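Local structure of AvrA (Salmonella typhimurium, 6BE0) at residues 64-78 against 288-300. The protein probably transfers acetyl groups from acetyl-CoA to serine and threonine side chains of target proteins, as a YopJ-family effector that binds inositol hexakisphosphate. Residues are numbered along the deposited sequence; the frame is centred on the assembly and turned at random.
With IHP (inositol hexakisphosphate), chain B.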
loop_
_atom_site.group_PDB
_atom_site.type_symbol
_atom_site.label_atom_id
_atom_site.label_comp_id
_atom_site.label_asym_id
_atom_site.label_seq_id
_atom_site.Cartn_x
_atom_site.Cartn_y
_atom_site.Cartn_z
ATOM N N TYR A 64 -14.220 6.828 -4.081
ATOM C CA TYR A 64 -14.020 7.134 -2.667
ATOM C C TYR A 64 -12.700 7.862 -2.412
ATOM O O TYR A 64 -12.364 8.154 -1.264
ATOM C CB TYR A 64 -14.059 5.846 -1.842
ATOM C CG TYR A 64 -15.344 5.066 -1.988
ATOM C CD1 TYR A 64 -16.481 5.431 -1.280
ATOM C CD2 TYR A 64 -15.421 3.965 -2.830
ATOM C CE1 TYR A 64 -17.659 4.723 -1.409
ATOM C CE2 TYR A 64 -16.596 3.249 -2.965
ATOM C CZ TYR A 64 -17.712 3.632 -2.249
ATOM O OH TYR A 64 -18.884 2.924 -2.378
ATOM N N GLU A 65 -11.962 8.152 -3.480
ATOM C CA GLU A 65 -10.630 8.746 -3.370
ATOM C C GLU A 65 -10.634 10.047 -2.577
ATOM O O GLU A 65 -9.814 10.238 -1.681
ATOM C CB GLU A 65 -10.043 9.009 -4.760
ATOM C CG GLU A 65 -9.981 7.789 -5.655
ATOM C CD GLU A 65 -9.268 8.058 -6.962
ATOM O OE1 GLU A 65 -8.870 9.218 -7.201
ATOM O OE2 GLU A 65 -9.109 7.106 -7.755
ATOM N N GLU A 66 -11.557 10.939 -2.920
ATOM C CA GLU A 66 -11.628 12.254 -2.295
ATOM C C GLU A 66 -11.835 12.143 -0.788
ATOM O O GLU A 66 -11.221 12.876 -0.016
ATOM C CB GLU A 66 -12.754 13.083 -2.920
ATOM C CG GLU A 66 -12.956 14.452 -2.280
ATOM C CD GLU A 66 -11.684 15.282 -2.259
ATOM O OE1 GLU A 66 -11.155 15.589 -3.349
ATOM O OE2 GLU A 66 -11.211 15.624 -1.153
ATOM N N THR A 67 -12.695 11.220 -0.372
ATOM C CA THR A 67 -12.980 11.042 1.047
ATOM C C THR A 67 -11.773 10.429 1.754
ATOM O O THR A 67 -11.410 10.856 2.850
ATOM C CB THR A 67 -14.222 10.158 1.275
ATOM O OG1 THR A 67 -15.350 10.737 0.606
ATOM C CG2 THR A 67 -14.531 10.031 2.766
ATOM N N ASP A 68 -11.153 9.435 1.124
ATOM C CA ASP A 68 -9.936 8.836 1.665
ATOM C C ASP A 68 -8.876 9.905 1.905
ATOM O O ASP A 68 -8.247 9.936 2.960
ATOM C CB ASP A 68 -9.385 7.763 0.723
ATOM C CG ASP A 68 -10.189 6.476 0.762
ATOM O OD1 ASP A 68 -11.009 6.299 1.689
ATOM O OD2 ASP A 68 -9.983 5.629 -0.133
ATOM N N LEU A 69 -8.690 10.784 0.922
ATOM C CA LEU A 69 -7.722 11.869 1.042
ATOM C C LEU A 69 -8.025 12.733 2.261
ATOM O O LEU A 69 -7.129 13.052 3.043
ATOM C CB LEU A 69 -7.716 12.736 -0.218
ATOM C CG LEU A 69 -6.650 13.837 -0.234
ATOM C CD1 LEU A 69 -5.256 13.238 -0.370
ATOM C CD2 LEU A 69 -6.914 14.844 -1.342
ATOM N N GLU A 70 -9.290 13.107 2.417
ATOM C CA GLU A 70 -9.707 13.960 3.526
ATOM C C GLU A 70 -9.490 13.282 4.876
ATOM O O GLU A 70 -9.087 13.926 5.845
ATOM C CB GLU A 70 -11.180 14.349 3.375
ATOM C CG GLU A 70 -11.460 15.297 2.218
ATOM C CD GLU A 70 -12.938 15.595 2.049
ATOM O OE1 GLU A 70 -13.665 15.611 3.066
ATOM O OE2 GLU A 70 -13.373 15.813 0.898
ATOM N N MET A 71 -9.756 11.981 4.933
ATOM C CA MET A 71 -9.658 11.228 6.178
ATOM C C MET A 71 -8.224 10.828 6.516
ATOM O O MET A 71 -7.930 10.464 7.655
ATOM C CB MET A 71 -10.517 9.963 6.104
ATOM C CG MET A 71 -12.010 10.209 5.962
ATOM S SD MET A 71 -12.685 11.307 7.219
ATOM C CE MET A 71 -12.177 10.467 8.717
ATOM N N MET A 72 -7.335 10.900 5.529
ATOM C CA MET A 72 -6.012 10.290 5.649
ATOM C C MET A 72 -5.188 10.809 6.832
ATOM O O MET A 72 -4.550 10.016 7.522
ATOM C CB MET A 72 -5.222 10.487 4.354
ATOM C CG MET A 72 -4.050 9.527 4.200
ATOM S SD MET A 72 -4.543 7.792 4.307
ATOM C CE MET A 72 -5.583 7.638 2.860
ATOM N N PRO A 73 -5.185 12.134 7.070
ATOM C CA PRO A 73 -4.430 12.639 8.225
ATOM C C PRO A 73 -4.833 11.965 9.533
ATOM O O PRO A 73 -3.972 11.640 10.351
ATOM C CB PRO A 73 -4.782 14.128 8.248
ATOM C CG PRO A 73 -5.123 14.455 6.846
ATOM C CD PRO A 73 -5.794 13.230 6.298
ATOM N N PHE A 74 -6.133 11.757 9.717
ATOM C CA PHE A 74 -6.641 11.091 10.909
ATOM C C PHE A 74 -6.293 9.607 10.891
ATOM O O PHE A 74 -5.946 9.027 11.919
ATOM C CB PHE A 74 -8.155 11.268 11.019
ATOM C CG PHE A 74 -8.602 12.699 10.937
ATOM C CD1 PHE A 74 -8.458 13.544 12.022
ATOM C CD2 PHE A 74 -9.173 13.195 9.779
ATOM C CE1 PHE A 74 -8.869 14.858 11.952
ATOM C CE2 PHE A 74 -9.586 14.510 9.703
ATOM C CZ PHE A 74 -9.434 15.342 10.793
ATOM N N LEU A 75 -6.392 8.997 9.716
ATOM C CA LEU A 75 -6.105 7.576 9.564
ATOM C C LEU A 75 -4.631 7.287 9.823
ATOM O O LEU A 75 -4.279 6.255 10.395
ATOM C CB LEU A 75 -6.505 7.103 8.166
ATOM C CG LEU A 75 -8.011 7.105 7.886
ATOM C CD1 LEU A 75 -8.298 6.794 6.423
ATOM C CD2 LEU A 75 -8.725 6.110 8.789
ATOM N N VAL A 76 -3.771 8.207 9.404
ATOM C CA VAL A 76 -2.339 8.070 9.627
ATOM C C VAL A 76 -2.012 8.276 11.105
ATOM O O VAL A 76 -1.215 7.534 11.681
ATOM C CB VAL A 76 -1.544 9.066 8.758
ATOM C CG1 VAL A 76 -0.075 9.121 9.178
ATOM C CG2 VAL A 76 -1.659 8.681 7.292
ATOM N N ALA A 77 -2.629 9.285 11.714
ATOM C CA ALA A 77 -2.458 9.536 13.141
ATOM C C ALA A 77 -2.915 8.325 13.953
ATOM O O ALA A 77 -2.299 7.961 14.954
ATOM C CB ALA A 77 -3.230 10.775 13.560
ATOM N N GLN A 78 -4.001 7.707 13.505
ATOM C CA GLN A 78 -4.536 6.516 14.151
ATOM C C GLN A 78 -3.553 5.353 14.067
ATOM O O GLN A 78 -3.322 4.648 15.049
ATOM C CB GLN A 78 -5.871 6.124 13.512
ATOM C CG GLN A 78 -6.454 4.823 14.029
ATOM C CD GLN A 78 -7.891 4.618 13.593
ATOM O OE1 GLN A 78 -8.824 4.848 14.364
ATOM N NE2 GLN A 78 -8.078 4.185 12.350
ATOM N N ALA A 288 -11.125 -4.567 0.358
ATOM C CA ALA A 288 -10.598 -3.222 0.551
ATOM C C ALA A 288 -11.703 -2.246 0.941
ATOM O O ALA A 288 -11.497 -1.370 1.780
ATOM C CB ALA A 288 -9.894 -2.742 -0.709
ATOM N N HIS A 289 -12.877 -2.399 0.336
ATOM C CA HIS A 289 -14.009 -1.536 0.652
ATOM C C HIS A 289 -14.466 -1.749 2.092
ATOM O O HIS A 289 -14.871 -0.804 2.768
ATOM C CB HIS A 289 -15.168 -1.787 -0.315
ATOM C CG HIS A 289 -14.935 -1.239 -1.688
ATOM N ND1 HIS A 289 -14.123 -1.861 -2.612
ATOM C CD2 HIS A 289 -15.403 -0.121 -2.292
ATOM C CE1 HIS A 289 -14.106 -1.152 -3.727
ATOM N NE2 HIS A 289 -14.872 -0.091 -3.558
ATOM N N LYS A 290 -14.395 -2.991 2.558
ATOM C CA LYS A 290 -14.719 -3.300 3.945
ATOM C C LYS A 290 -13.641 -2.753 4.875
ATOM O O LYS A 290 -13.937 -2.334 5.994
ATOM C CB LYS A 290 -14.881 -4.809 4.146
ATOM C CG LYS A 290 -16.164 -5.375 3.546
ATOM C CD LYS A 290 -16.181 -6.899 3.539
ATOM C CE LYS A 290 -16.316 -7.476 4.941
ATOM N NZ LYS A 290 -16.366 -8.967 4.922
ATOM N N LYS A 291 -12.393 -2.746 4.413
ATOM C CA LYS A 291 -11.293 -2.234 5.225
ATOM C C LYS A 291 -11.439 -0.733 5.455
ATOM O O LYS A 291 -11.125 -0.233 6.535
ATOM C CB LYS A 291 -9.940 -2.531 4.572
ATOM C CG LYS A 291 -8.736 -2.174 5.448
ATOM C CD LYS A 291 -8.712 -2.990 6.738
ATOM C CE LYS A 291 -7.530 -2.629 7.627
ATOM N NZ LYS A 291 -6.225 -2.976 7.008
ATOM N N ARG A 292 -11.911 -0.017 4.437
ATOM C CA ARG A 292 -12.181 1.410 4.572
ATOM C C ARG A 292 -13.167 1.645 5.710
ATOM O O ARG A 292 -12.991 2.553 6.523
ATOM C CB ARG A 292 -12.738 1.996 3.269
ATOM C CG ARG A 292 -13.158 3.459 3.394
ATOM C CD ARG A 292 -13.730 4.023 2.104
ATOM N NE ARG A 292 -12.729 4.117 1.042
ATOM C CZ ARG A 292 -12.638 3.293 0.001
ATOM N NH1 ARG A 292 -13.490 2.285 -0.156
ATOM N NH2 ARG A 292 -11.685 3.482 -0.901
ATOM N N ILE A 293 -14.207 0.818 5.753
ATOM C CA ILE A 293 -15.243 0.935 6.772
ATOM C C ILE A 293 -14.663 0.685 8.162
ATOM O O ILE A 293 -14.972 1.405 9.110
ATOM C CB ILE A 293 -16.404 -0.047 6.499
ATOM C CG1 ILE A 293 -17.079 0.309 5.169
ATOM C CG2 ILE A 293 -17.422 -0.015 7.640
ATOM C CD1 ILE A 293 -18.115 -0.691 4.707
ATOM N N ALA A 294 -13.823 -0.338 8.275
ATOM C CA ALA A 294 -13.160 -0.644 9.536
ATOM C C ALA A 294 -12.311 0.537 9.988
ATOM O O ALA A 294 -12.381 0.966 11.141
ATOM C CB ALA A 294 -12.300 -1.889 9.397
ATOM N N GLU A 295 -11.513 1.057 9.062
ATOM C CA GLU A 295 -10.631 2.183 9.334
ATOM C C GLU A 295 -11.408 3.412 9.804
ATOM O O GLU A 295 -11.009 4.076 10.761
ATOM C CB GLU A 295 -9.818 2.519 8.084
ATOM C CG GLU A 295 -8.714 1.516 7.773
ATOM C CD GLU A 295 -7.458 1.747 8.596
ATOM O OE1 GLU A 295 -7.536 2.435 9.637
ATOM O OE2 GLU A 295 -6.388 1.245 8.196
ATOM N N TYR A 296 -12.517 3.708 9.134
ATOM C CA TYR A 296 -13.350 4.849 9.505
ATOM C C TYR A 296 -13.987 4.646 10.878
ATOM O O TYR A 296 -13.999 5.557 11.706
ATOM C CB TYR A 296 -14.449 5.087 8.465
ATOM C CG TYR A 296 -13.977 5.667 7.146
ATOM C CD1 TYR A 296 -12.629 5.703 6.810
ATOM C CD2 TYR A 296 -14.888 6.191 6.239
ATOM C CE1 TYR A 296 -12.207 6.236 5.606
ATOM C CE2 TYR A 296 -14.474 6.726 5.034
ATOM C CZ TYR A 296 -13.135 6.746 4.723
ATOM O OH TYR A 296 -12.728 7.279 3.522
ATOM N N LYS A 297 -14.522 3.451 11.109
ATOM C CA LYS A 297 -15.198 3.147 12.366
ATOM C C LYS A 297 -14.252 3.279 13.555
ATOM O O LYS A 297 -14.671 3.656 14.649
ATOM C CB LYS A 297 -15.794 1.739 12.331
ATOM C CG LYS A 297 -17.108 1.632 11.569
ATOM C CD LYS A 297 -17.694 0.235 11.682
ATOM C CE LYS A 297 -19.031 0.121 10.973
ATOM N NZ LYS A 297 -19.622 -1.235 11.136
ATOM N N SER A 298 -12.978 2.969 13.338
ATOM C CA SER A 298 -11.983 3.049 14.404
ATOM C C SER A 298 -11.802 4.486 14.887
ATOM O O SER A 298 -11.514 4.720 16.060
ATOM C CB SER A 298 -10.640 2.488 13.930
ATOM O OG SER A 298 -10.749 1.117 13.591
ATOM N N LEU A 299 -11.971 5.444 13.981
ATOM C CA LEU A 299 -11.857 6.855 14.337
ATOM C C LEU A 299 -13.009 7.282 15.242
ATOM O O LEU A 299 -12.870 8.206 16.044
ATOM C CB LEU A 299 -11.827 7.729 13.081
ATOM C CG LEU A 299 -10.618 7.555 12.159
ATOM C CD1 LEU A 299 -10.821 8.337 10.869
ATOM C CD2 LEU A 299 -9.334 7.993 12.849
ATOM N N LEU A 300 -14.143 6.603 15.109
ATOM C CA LEU A 300 -15.319 6.905 15.917
ATOM C C LEU A 300 -15.218 6.286 17.309
ATOM O O LEU A 300 -15.773 6.819 18.268
ATOM C CB LEU A 300 -16.587 6.411 15.220
ATOM C CG LEU A 300 -16.853 7.012 13.838
ATOM C CD1 LEU A 300 -18.056 6.351 13.183
ATOM C CD2 LEU A 300 -17.057 8.515 13.935
HETATM C C1 IHP B . -4.830 -6.933 11.975
HETATM C C2 IHP B . -5.079 -6.126 10.707
HETATM C C3 IHP B . -6.120 -6.795 9.825
HETATM C C4 IHP B . -7.392 -7.062 10.602
HETATM C C5 IHP B . -7.078 -8.031 11.726
HETATM C C6 IHP B . -6.089 -7.407 12.699
HETATM O O11 IHP B . -4.028 -6.154 12.845
HETATM P P1 IHP B . -2.474 -6.501 12.945
HETATM O O21 IHP B . -1.679 -5.218 13.033
HETATM O O31 IHP B . -2.014 -7.269 11.725
HETATM O O41 IHP B . -2.232 -7.325 14.182
HETATM O O12 IHP B . -5.486 -4.781 11.045
HETATM P P2 IHP B . -4.575 -3.552 10.633
HETATM O O22 IHP B . -3.155 -3.759 11.102
HETATM O O32 IHP B . -4.559 -3.379 9.133
HETATM O O42 IHP B . -5.118 -2.292 11.271
HETATM O O13 IHP B . -6.383 -5.981 8.682
HETATM P P3 IHP B . -5.905 -6.478 7.246
HETATM O O23 IHP B . -5.400 -5.303 6.444
HETATM O O33 IHP B . -4.799 -7.501 7.364
HETATM O O43 IHP B . -7.068 -7.095 6.515
HETATM O O14 IHP B . -8.434 -7.538 9.729
HETATM P P4 IHP B . -8.452 -8.997 9.043
HETATM O O24 IHP B . -8.841 -8.858 7.588
HETATM O O34 IHP B . -7.105 -9.678 9.121
HETATM O O44 IHP B . -9.488 -9.859 9.711
HETATM O O15 IHP B . -8.258 -8.436 12.423
HETATM P P5 IHP B . -8.311 -9.889 13.053
HETATM O O25 IHP B . -6.914 -10.467 13.143
HETATM O O35 IHP B . -8.910 -9.805 14.434
HETATM O O45 IHP B . -9.159 -10.805 12.206
HETATM O O16 IHP B . -6.703 -6.332 13.409
HETATM P P6 IHP B . -6.595 -6.290 14.969
HETATM O O26 IHP B . -7.545 -5.256 15.515
HETATM O O36 IHP B . -6.941 -7.637 15.547
HETATM O O46 IHP B . -5.193 -5.918 15.385
HETATM O O HOH W 1 -5.367 3.869 10.725
#
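Tyr-296 pushes its ring as a knob into a hole on helix 65-78 made by Thr-67, Asp-68, Met-71 and Leu-75. CG of Met-71 lies off-centre over the ring, 4.3 Å from its centroid, while Leu-75 CD1 meets the ring edge. Tyr-296 OH donates to Asp-68 OD1 at 2.7 Å, nearly along the C-O direction, with carboxylate and ring planes 85° apart. Asp-68 OD1 also accepts from Arg-292 NE (2.9 Å), on its syn side, and Asp-68 OD2 from Arg-292 NH2 (2.8 Å). This side-on, nearly coplanar salt bridge fixes the rotation of the buried carboxylate. Tyr-64 CB sits over the centre of the guanidinium, whose NH2 also pairs with Glu-185. Further along, Leu-299 fills a second hole among Met-71, Phe-74, Leu-75 and Gln-78. With CG opposite the backbone N (chi1 175°) and the chain extended beyond it, Gln-78 brings NE2 to weak bonds with Glu-295 O and OE1; a water accepts from Gln-78 NE2 and donates to Glu-295 OE1 and Leu-75 O, while Glu-295 OE2 forms a salt bridge with Lys-195. The axes of segments 65-78 and 288-300 cross at 72°, a knobs-into-holes packing whose C-terminal helix also sends Lys-291 into the inositol hexakisphosphate site.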